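Local coordinates for protein beta-fructofuranosidase, insoluble isoenzyme CWINV1 (Arabidopsis thaliana, PDB 2OXB) that hydrolyses sucrose and 1-kestose, and less readily neokestose and levan, as a cell-wall beta-fructofuranosidase of glycosyl hydrolase family 32, at residues Val413-Ser416 / Lys417-Glu421; Val499-Lys502 / Leu503-Lys507; Ser396-Asn399 / Val400-Ser404. The protein carries 1 engineered substitution. One frame throughout, in Å; residues are numbered along the deposited sequence.

Contact 1 of 3, residues Val413-Ser416 / Lys417-Glu421; sequences VLAS and KNLEE
Ser416 OG lies over one face of the flat carboxylate of Glu420, 3.1 Å from CD and 3.0 Å from OE1, while the amide N of Asn418 comes to OE1 at the rim of the carboxylate, level with its plane, in a weak hydrogen bond of 3.0 Å. The aliphatic part of Lys417 flanks the same hydroxyl, roughly at right angles to the carboxylate's direction, with its CD 3.3 Å from Ser416 OG. Glu420 reaches this position by folding back: CG sits between the backbone N and the carbonyl carbon (chi1 44°), and the chain bends again at chi2 (-87°). The carboxylate of Glu421 is extended out of the turn, where the amides of Leu503 and Ala504 grip OE1, while its CG packs on Ser416 CB at 3.6 Å. The backbone closes the loop with a weak bond, Ser416 N to Glu421 O (2.7 Å, bent to 130°), and Leu419 CD2 rests on Ala415 CB at 3.9 Å. This connects strands 406-415 and 423-431 as a beta-hairpin. With an alanine here in place of Glu420, Asn418 N would probably lose its weak acceptor and Ser416 OG the flat group beside it. Serine suits the centre, being small and polar enough to face a carboxylate; the turn is held by two weak bonds from backbone N-H groups, to Glu421 O and to the carboxylate of Glu420, plus an apolar touch at Ala415.

Contact 2 of 3, residues Val499-Lys502 / Leu503-Lys507; sequences VYPK and LAIGK
An inverse gamma turn centred on Ala504 shapes this loop, and Pro501 lies against Ala504 and Ile505 across it. The loop carries the chain from strand 493-498 in one sheet of the C-terminal beta-sandwich to strand 510-515 in the other. Within the turn Ile505 N makes a weak hydrogen bond to Leu503 O (3.2 Å). The puckered, rigid ring of Pro501 presents CB to the methyl of Ala504 at 3.6 Å, and a residue as small as alanine allows that close approach. Ile505 lays both its branches along one side of the preceding backbone. Its CG2 faces Pro501 O at 3.6 Å and lies 4.2 Å from Pro501 CG, while CD1 comes to 3.6 Å from Lys502 O. The torsions explain this: CG1 stands between N and the carbonyl carbon (chi1 41°) and the chain then runs straight on (chi2 175°) to bring CD1 beside Lys502 O. Leu414 packs on both Pro501 and Ala504, so their apolar surfaces meet strand 406-415 near its end, where the chain turns a corner. No polar side-chain group joins the two segments: carbon meets carbon, or a methyl meets a carbonyl oxygen, with a beta-branched residue and a pyrrolidine ring packing in the bend, while the carbonyls of Pro501, Leu503 and Ile505 accept from the hydroxyls of Tyr4, near the N-terminus, and Ser508, next along the loop.

Contact 3 of 3, residues Ser396-Asn399 / Val400-Ser404; sequences SKMN and VSVKS
Val402 is touched by two side chains from the other segment, one on each of its methyls. Met398 CE meets CG1 at 3.7 Å, and the two side chains cross at about a right angle, so the end of the thioether chain, and not its length, makes the touch. Asn399 OD1 comes to 3.5 Å from CG2, again with the side chains nearly perpendicular. Val402 divides its methyls between the two because CG1 is anti to the backbone N (chi1 177°), leaving CG2 beside that N. Met398 gets there with a chain that is straight at chi2 and bends at chi3 (117°), a flexibility that suits methionine to following a neighbour's surface. In the model the amide of Asn399 turns its ND2 toward the turn, 3.8 Å from Ser401 N and 4.0 Å from Ser401 CB.

What brings these groups together is a type I beta turn from Asn399 to Val402, just after helix 391-397 has ended and Met398 has left helical geometry. Asparagine is a common first residue of such turns. The next shell fixes the turn to the sheet: Val400 packs on Ser424 and Tyr426 of strand 423-431, Met398 lies against Arg428 and Trp388, and Arg428 NH2 makes a weak hydrogen bond to Asn399 O. Asn399 is also a predicted N-glycosylation site, although no glycan is present on it in this structure. Its exposed side chain is consistent with that role. The two segments share no hydrogen bond; they meet here through the Val402 methyls, within a backbone turn, while the buried side chain of Val400 and the weak grip of Arg428 join it to the sheet that contains strand 423-431.

Along the chain contact 3 comes first, then contact 1, then contact 2, all within the glycosyl hydrolase family 32 C-terminal range and away from the annotated catalytic and substrate sites. Contact 3 leads from helix 391-397 into strand 406-415, and contact 1 begins at the far end of that strand, with centres about 18 Å apart. Contacts 1 and 2 are neighbours, centres about 8 Å apart, and they touch. Here the hairpin loop of strands 406-415 and 423-431 meets the loop crossing between the two sheets. Contacts 2 and 3 stay about 13 Å apart at their nearest atoms. The adjoining loops of contacts 1 and 2 thus tie together one end of the sandwich.

Contact 1 of 3, residues Val413-Ser416 / Lys417-Glu421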
ATOM      1  N   VAL A 413      -4.696 -19.917   4.575  1.00 26.38           N
ATOM      2  CA  VAL A 413      -5.607 -19.611   3.481  1.00 26.68           C
ATOM      3  C   VAL A 413      -5.199 -20.354   2.234  1.00 25.79           C
ATOM      4  O   VAL A 413      -4.076 -20.855   2.153  1.00 26.75           O
ATOM      5  CB  VAL A 413      -5.628 -18.106   3.168  1.00 27.68           C
ATOM      6  CG1 VAL A 413      -6.126 -17.326   4.393  1.00 28.29           C
ATOM      7  CG2 VAL A 413      -4.231 -17.644   2.769  1.00 28.73           C
ATOM      8  N   LEU A 414      -6.112 -20.402   1.264  1.00 25.03           N
ATOM      9  CA  LEU A 414      -5.884 -21.106   0.005  1.00 23.32           C
ATOM     10  C   LEU A 414      -5.131 -22.383   0.304  1.00 22.78           C
ATOM     11  O   LEU A 414      -4.287 -22.809  -0.469  1.00 21.80           O
ATOM     12  CB  LEU A 414      -5.069 -20.263  -0.988  1.00 22.72           C
ATOM     13  CG  LEU A 414      -5.735 -19.116  -1.751  1.00 23.24           C
ATOM     14  CD1 LEU A 414      -5.903 -17.942  -0.816  1.00 23.51           C
ATOM     15  CD2 LEU A 414      -4.900 -18.714  -2.963  1.00 20.66           C
ATOM     16  N   ALA A 415      -5.422 -22.981   1.450  1.00 25.27           N
ATOM     17  CA  ALA A 415      -4.763 -24.218   1.821  1.00 27.09           C
ATOM     18  C   ALA A 415      -5.246 -25.324   0.884  1.00 28.86           C
ATOM     19  O   ALA A 415      -6.390 -25.319   0.423  1.00 28.44           O
ATOM     20  CB  ALA A 415      -5.068 -24.561   3.266  1.00 25.15           C
ATOM     21  N   SER A 416      -4.359 -26.264   0.591  1.00 32.68           N
ATOM     22  CA  SER A 416      -4.652 -27.374  -0.313  1.00 35.43           C
ATOM     23  C   SER A 416      -5.513 -28.436   0.386  1.00 36.97           C
ATOM     24  O   SER A 416      -5.869 -28.289   1.557  1.00 36.56           O
ATOM     25  CB  SER A 416      -3.330 -27.978  -0.794  1.00 35.57           C
ATOM     26  OG  SER A 416      -3.485 -28.701  -1.992  1.00 38.75           O
ATOM     27  N   LYS A 417      -5.866 -29.497  -0.333  1.00 38.42           N
ATOM     28  CA  LYS A 417      -6.688 -30.555   0.250  1.00 39.32           C
ATOM     29  C   LYS A 417      -6.119 -30.972   1.609  1.00 40.53           C
ATOM     30  O   LYS A 417      -6.690 -30.666   2.664  1.00 41.29           O
ATOM     31  CB  LYS A 417      -6.750 -31.769  -0.690  1.00 37.38           C
ATOM     32  CG  LYS A 417      -5.757 -31.715  -1.840  1.00 36.85           C
ATOM     33  CD  LYS A 417      -6.077 -30.604  -2.849  1.00 35.07           C
ATOM     34  CE  LYS A 417      -7.309 -30.949  -3.671  1.00 35.26           C
ATOM     35  NZ  LYS A 417      -7.502 -30.082  -4.856  1.00 32.80           N
ATOM     36  N   ASN A 418      -4.972 -31.643   1.564  1.00 41.76           N
ATOM     37  CA  ASN A 418      -4.267 -32.141   2.749  1.00 42.91           C
ATOM     38  C   ASN A 418      -2.963 -31.378   3.074  1.00 41.66           C
ATOM     39  O   ASN A 418      -1.959 -31.989   3.439  1.00 40.44           O
ATOM     40  CB  ASN A 418      -3.948 -33.618   2.530  1.00 45.73           C
ATOM     41  CG  ASN A 418      -3.497 -33.897   1.106  1.00 47.36           C
ATOM     42  OD1 ASN A 418      -2.445 -33.428   0.670  1.00 47.93           O
ATOM     43  ND2 ASN A 418      -4.305 -34.647   0.367  1.00 50.04           N
ATOM     44  N   LEU A 419      -2.996 -30.057   2.923  1.00 40.51           N
ATOM     45  CA  LEU A 419      -1.866 -29.171   3.204  1.00 39.39           C
ATOM     46  C   LEU A 419      -0.554 -29.347   2.443  1.00 39.25           C
ATOM     47  O   LEU A 419       0.509 -29.004   2.971  1.00 37.90           O
ATOM     48  CB  LEU A 419      -1.545 -29.167   4.702  1.00 39.19           C
ATOM     49  CG  LEU A 419      -2.485 -28.457   5.677  1.00 38.22           C
ATOM     50  CD1 LEU A 419      -1.826 -28.474   7.049  1.00 36.91           C
ATOM     51  CD2 LEU A 419      -2.759 -27.019   5.235  1.00 39.26           C
ATOM     52  N   GLU A 420      -0.604 -29.864   1.218  1.00 38.92           N
ATOM     53  CA  GLU A 420       0.627 -30.007   0.449  1.00 38.53           C
ATOM     54  C   GLU A 420       1.100 -28.602   0.085  1.00 36.55           C
ATOM     55  O   GLU A 420       2.288 -28.368  -0.129  1.00 36.82           O
ATOM     56  CB  GLU A 420       0.419 -30.865  -0.815  1.00 40.70           C
ATOM     57  CG  GLU A 420      -0.838 -30.585  -1.641  1.00 41.95           C
ATOM     58  CD  GLU A 420      -2.044 -31.370  -1.153  1.00 40.81           C
ATOM     59  OE1 GLU A 420      -2.656 -30.950  -0.149  1.00 41.76           O
ATOM     60  OE2 GLU A 420      -2.365 -32.408  -1.771  1.00 39.09           O
ATOM     61  N   GLU A 421       0.155 -27.668   0.021  1.00 33.81           N
ATOM     62  CA  GLU A 421       0.477 -26.278  -0.267  1.00 32.95           C
ATOM     63  C   GLU A 421      -0.534 -25.394   0.452  1.00 32.87           C
ATOM     64  O   GLU A 421      -1.738 -25.524   0.259  1.00 32.30           O
ATOM     65  CB  GLU A 421       0.483 -25.995  -1.783  1.00 30.72           C
ATOM     66  CG  GLU A 421      -0.868 -25.915  -2.448  1.00 27.23           C
ATOM     67  CD  GLU A 421      -0.779 -25.848  -3.969  1.00 27.55           C
ATOM     68  OE1 GLU A 421      -1.837 -25.845  -4.624  1.00 26.17           O
ATOM     69  OE2 GLU A 421       0.343 -25.803  -4.511  1.00 26.58           O
TER

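Contact 2 of 3, residues Val499-Lys502 / Leu503-Lys507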
ATOM      1  N   VAL A 499       0.311 -15.390  -3.992  1.00 32.54           N
ATOM      2  CA  VAL A 499       0.407 -16.846  -4.050  1.00 32.00           C
ATOM      3  C   VAL A 499      -0.137 -17.390  -5.375  1.00 30.91           C
ATOM      4  O   VAL A 499      -1.016 -16.789  -5.997  1.00 30.38           O
ATOM      5  CB  VAL A 499      -0.333 -17.510  -2.828  1.00 32.93           C
ATOM      6  CG1 VAL A 499      -1.795 -17.091  -2.785  1.00 31.49           C
ATOM      7  CG2 VAL A 499      -0.214 -19.031  -2.901  1.00 31.64           C
ATOM      8  N   TYR A 500       0.406 -18.524  -5.803  1.00 29.25           N
ATOM      9  CA  TYR A 500       0.020 -19.144  -7.064  1.00 28.25           C
ATOM     10  C   TYR A 500       0.023 -20.664  -6.881  1.00 28.07           C
ATOM     11  O   TYR A 500       0.922 -21.373  -7.358  1.00 26.48           O
ATOM     12  CB  TYR A 500       1.019 -18.733  -8.140  1.00 27.61           C
ATOM     13  CG  TYR A 500       1.192 -17.233  -8.264  1.00 31.37           C
ATOM     14  CD1 TYR A 500       0.307 -16.474  -9.032  1.00 31.59           C
ATOM     15  CD2 TYR A 500       2.249 -16.567  -7.621  1.00 31.16           C
ATOM     16  CE1 TYR A 500       0.471 -15.096  -9.172  1.00 31.91           C
ATOM     17  CE2 TYR A 500       2.420 -15.184  -7.752  1.00 29.85           C
ATOM     18  CZ  TYR A 500       1.525 -14.455  -8.536  1.00 32.66           C
ATOM     19  OH  TYR A 500       1.682 -13.090  -8.729  1.00 32.77           O
ATOM     20  N   PRO A 501      -0.987 -21.180  -6.169  1.00 28.22           N
ATOM     21  CA  PRO A 501      -1.144 -22.611  -5.891  1.00 29.20           C
ATOM     22  C   PRO A 501      -1.695 -23.385  -7.079  1.00 29.94           C
ATOM     23  O   PRO A 501      -2.494 -22.860  -7.868  1.00 30.17           O
ATOM     24  CB  PRO A 501      -2.103 -22.620  -4.711  1.00 29.57           C
ATOM     25  CG  PRO A 501      -3.033 -21.495  -5.075  1.00 29.11           C
ATOM     26  CD  PRO A 501      -2.083 -20.407  -5.559  1.00 28.77           C
ATOM     27  N   LYS A 502      -1.267 -24.638  -7.194  1.00 30.60           N
ATOM     28  CA  LYS A 502      -1.708 -25.510  -8.282  1.00 31.34           C
ATOM     29  C   LYS A 502      -2.921 -26.369  -7.888  1.00 31.46           C
ATOM     30  O   LYS A 502      -3.690 -26.785  -8.755  1.00 32.21           O
ATOM     31  CB  LYS A 502      -0.544 -26.402  -8.742  1.00 30.43           C
ATOM     32  CG  LYS A 502       0.535 -25.677  -9.542  1.00 30.31           C
ATOM     33  CD  LYS A 502       0.095 -25.394 -10.983  1.00 30.69           C
ATOM     34  CE  LYS A 502       0.207 -26.641 -11.873  1.00 32.51           C
ATOM     35  NZ  LYS A 502      -0.165 -26.428 -13.314  1.00 29.97           N
ATOM     36  N   LEU A 503      -3.091 -26.610  -6.587  1.00 31.46           N
ATOM     37  CA  LEU A 503      -4.209 -27.400  -6.062  1.00 32.29           C
ATOM     38  C   LEU A 503      -5.243 -26.524  -5.366  1.00 33.58           C
ATOM     39  O   LEU A 503      -6.427 -26.844  -5.344  1.00 33.85           O
ATOM     40  CB  LEU A 503      -3.712 -28.450  -5.066  1.00 30.21           C
ATOM     41  CG  LEU A 503      -3.032 -29.690  -5.644  1.00 31.27           C
ATOM     42  CD1 LEU A 503      -2.085 -30.277  -4.613  1.00 31.60           C
ATOM     43  CD2 LEU A 503      -4.073 -30.701  -6.086  1.00 29.39           C
ATOM     44  N   ALA A 504      -4.790 -25.418  -4.788  1.00 35.54           N
ATOM     45  CA  ALA A 504      -5.685 -24.507  -4.081  1.00 36.02           C
ATOM     46  C   ALA A 504      -6.260 -23.436  -5.014  1.00 37.71           C
ATOM     47  O   ALA A 504      -5.788 -22.290  -5.041  1.00 37.53           O
ATOM     48  CB  ALA A 504      -4.947 -23.858  -2.926  1.00 34.32           C
ATOM     49  N   ILE A 505      -7.290 -23.818  -5.771  1.00 37.97           N
ATOM     50  CA  ILE A 505      -7.936 -22.910  -6.711  1.00 37.43           C
ATOM     51  C   ILE A 505      -9.432 -23.193  -6.920  1.00 37.75           C
ATOM     52  O   ILE A 505      -9.890 -24.328  -6.800  1.00 35.95           O
ATOM     53  CB  ILE A 505      -7.204 -22.928  -8.083  1.00 36.09           C
ATOM     54  CG1 ILE A 505      -6.812 -24.358  -8.461  1.00 34.05           C
ATOM     55  CG2 ILE A 505      -5.965 -22.046  -8.018  1.00 37.75           C
ATOM     56  CD1 ILE A 505      -6.199 -24.491  -9.840  1.00 32.35           C
ATOM     57  N   GLY A 506     -10.179 -22.133  -7.219  1.00 38.39           N
ATOM     58  CA  GLY A 506     -11.610 -22.246  -7.449  1.00 39.25           C
ATOM     59  C   GLY A 506     -12.383 -22.877  -6.305  1.00 39.06           C
ATOM     60  O   GLY A 506     -12.274 -22.449  -5.152  1.00 38.28           O
ATOM     61  N   LYS A 507     -13.173 -23.895  -6.636  1.00 39.63           N
ATOM     62  CA  LYS A 507     -13.972 -24.609  -5.651  1.00 41.64           C
ATOM     63  C   LYS A 507     -13.118 -25.632  -4.889  1.00 42.92           C
ATOM     64  O   LYS A 507     -13.629 -26.365  -4.035  1.00 43.55           O
ATOM     65  CB  LYS A 507     -15.168 -25.309  -6.329  1.00 40.47           C
ATOM     66  CG  LYS A 507     -14.825 -26.513  -7.230  1.00 41.58           C
ATOM     67  CD  LYS A 507     -16.038 -26.947  -8.085  1.00 40.77           C
ATOM     68  CE  LYS A 507     -15.983 -28.426  -8.505  1.00 39.42           C
ATOM     69  NZ  LYS A 507     -14.867 -28.782  -9.424  1.00 37.98           N
TER

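Contact 3 of 3, residues Ser396-Asn399 / Val400-Ser404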
ATOM      1  N   SER A 396      11.527 -15.678   8.918  1.00 21.87           N
ATOM      2  CA  SER A 396      12.233 -16.480   7.929  1.00 25.08           C
ATOM      3  C   SER A 396      13.167 -17.520   8.563  1.00 27.26           C
ATOM      4  O   SER A 396      13.395 -18.575   7.976  1.00 28.41           O
ATOM      5  CB  SER A 396      13.040 -15.572   6.989  1.00 23.64           C
ATOM      6  OG  SER A 396      12.237 -15.053   5.960  1.00 23.44           O
ATOM      7  N   LYS A 397      13.705 -17.206   9.744  1.00 28.65           N
ATOM      8  CA  LYS A 397      14.626 -18.082  10.481  1.00 29.52           C
ATOM      9  C   LYS A 397      13.842 -19.117  11.296  1.00 29.34           C
ATOM     10  O   LYS A 397      14.377 -20.145  11.711  1.00 29.49           O
ATOM     11  CB  LYS A 397      15.521 -17.236  11.408  1.00 29.78           C
ATOM     12  CG  LYS A 397      17.011 -17.574  11.380  1.00 31.40           C
ATOM     13  CD  LYS A 397      17.628 -17.452   9.975  1.00 32.89           C
ATOM     14  CE  LYS A 397      17.482 -16.052   9.410  1.00 31.33           C
ATOM     15  NZ  LYS A 397      18.039 -15.048  10.354  1.00 32.98           N
ATOM     16  N   MET A 398      12.572 -18.827  11.545  1.00 30.20           N
ATOM     17  CA  MET A 398      11.708 -19.748  12.278  1.00 31.11           C
ATOM     18  C   MET A 398      10.449 -19.971  11.452  1.00 31.43           C
ATOM     19  O   MET A 398       9.499 -19.190  11.517  1.00 30.62           O
ATOM     20  CB  MET A 398      11.346 -19.190  13.659  1.00 29.85           C
ATOM     21  CG  MET A 398      12.466 -19.315  14.676  1.00 29.30           C
ATOM     22  SD  MET A 398      12.042 -18.626  16.271  1.00 28.64           S
ATOM     23  CE  MET A 398      12.118 -20.064  17.318  1.00 32.34           C
ATOM     24  N   ASN A 399      10.465 -21.026  10.646  1.00 32.23           N
ATOM     25  CA  ASN A 399       9.311 -21.336   9.831  1.00 35.24           C
ATOM     26  C   ASN A 399       8.115 -21.681  10.719  1.00 36.16           C
ATOM     27  O   ASN A 399       8.151 -21.487  11.941  1.00 36.32           O
ATOM     28  CB  ASN A 399       9.611 -22.478   8.835  1.00 36.40           C
ATOM     29  CG  ASN A 399      10.386 -23.629   9.451  1.00 38.48           C
ATOM     30  OD1 ASN A 399      11.494 -23.451   9.970  1.00 38.97           O
ATOM     31  ND2 ASN A 399       9.816 -24.823   9.380  1.00 40.05           N
ATOM     32  N   VAL A 400       7.059 -22.181  10.089  1.00 36.58           N
ATOM     33  CA  VAL A 400       5.809 -22.546  10.752  1.00 35.70           C
ATOM     34  C   VAL A 400       5.920 -23.715  11.747  1.00 35.13           C
ATOM     35  O   VAL A 400       5.405 -23.633  12.864  1.00 34.39           O
ATOM     36  CB  VAL A 400       4.751 -22.869   9.669  1.00 36.75           C
ATOM     37  CG1 VAL A 400       3.365 -23.031  10.289  1.00 36.47           C
ATOM     38  CG2 VAL A 400       4.764 -21.767   8.610  1.00 36.36           C
ATOM     39  N   SER A 401       6.601 -24.787  11.338  1.00 34.84           N
ATOM     40  CA  SER A 401       6.773 -25.979  12.168  1.00 33.52           C
ATOM     41  C   SER A 401       7.693 -25.842  13.372  1.00 32.95           C
ATOM     42  O   SER A 401       7.949 -26.829  14.060  1.00 31.98           O
ATOM     43  CB  SER A 401       7.251 -27.150  11.311  1.00 35.31           C
ATOM     44  OG  SER A 401       6.195 -27.662  10.516  1.00 36.62           O
ATOM     45  N   VAL A 402       8.201 -24.637  13.622  1.00 33.05           N
ATOM     46  CA  VAL A 402       9.065 -24.411  14.775  1.00 33.37           C
ATOM     47  C   VAL A 402       8.220 -23.836  15.894  1.00 33.69           C
ATOM     48  O   VAL A 402       7.745 -22.704  15.799  1.00 34.51           O
ATOM     49  CB  VAL A 402      10.223 -23.435  14.465  1.00 34.35           C
ATOM     50  CG1 VAL A 402      11.045 -23.191  15.729  1.00 32.88           C
ATOM     51  CG2 VAL A 402      11.118 -24.004  13.366  1.00 31.90           C
ATOM     52  N   LYS A 403       8.046 -24.631  16.948  1.00 35.03           N
ATOM     53  CA  LYS A 403       7.237 -24.270  18.117  1.00 35.82           C
ATOM     54  C   LYS A 403       7.746 -23.119  18.983  1.00 35.24           C
ATOM     55  O   LYS A 403       8.930 -22.799  18.992  1.00 35.95           O
ATOM     56  CB  LYS A 403       7.042 -25.492  19.029  1.00 38.42           C
ATOM     57  CG  LYS A 403       6.166 -26.613  18.473  1.00 40.16           C
ATOM     58  CD  LYS A 403       5.821 -27.644  19.556  1.00 40.96           C
ATOM     59  CE  LYS A 403       5.004 -28.805  18.997  1.00 41.55           C
ATOM     60  NZ  LYS A 403       4.716 -29.827  20.043  1.00 42.32           N
ATOM     61  N   SER A 404       6.815 -22.515  19.714  1.00 35.43           N
ATOM     62  CA  SER A 404       7.083 -21.413  20.632  1.00 35.14           C
ATOM     63  C   SER A 404       6.097 -21.547  21.794  1.00 34.19           C
ATOM     64  O   SER A 404       5.096 -22.268  21.696  1.00 33.44           O
ATOM     65  CB  SER A 404       6.856 -20.050  19.962  1.00 35.11           C
ATOM     66  OG  SER A 404       7.656 -19.887  18.811  1.00 38.67           O
TER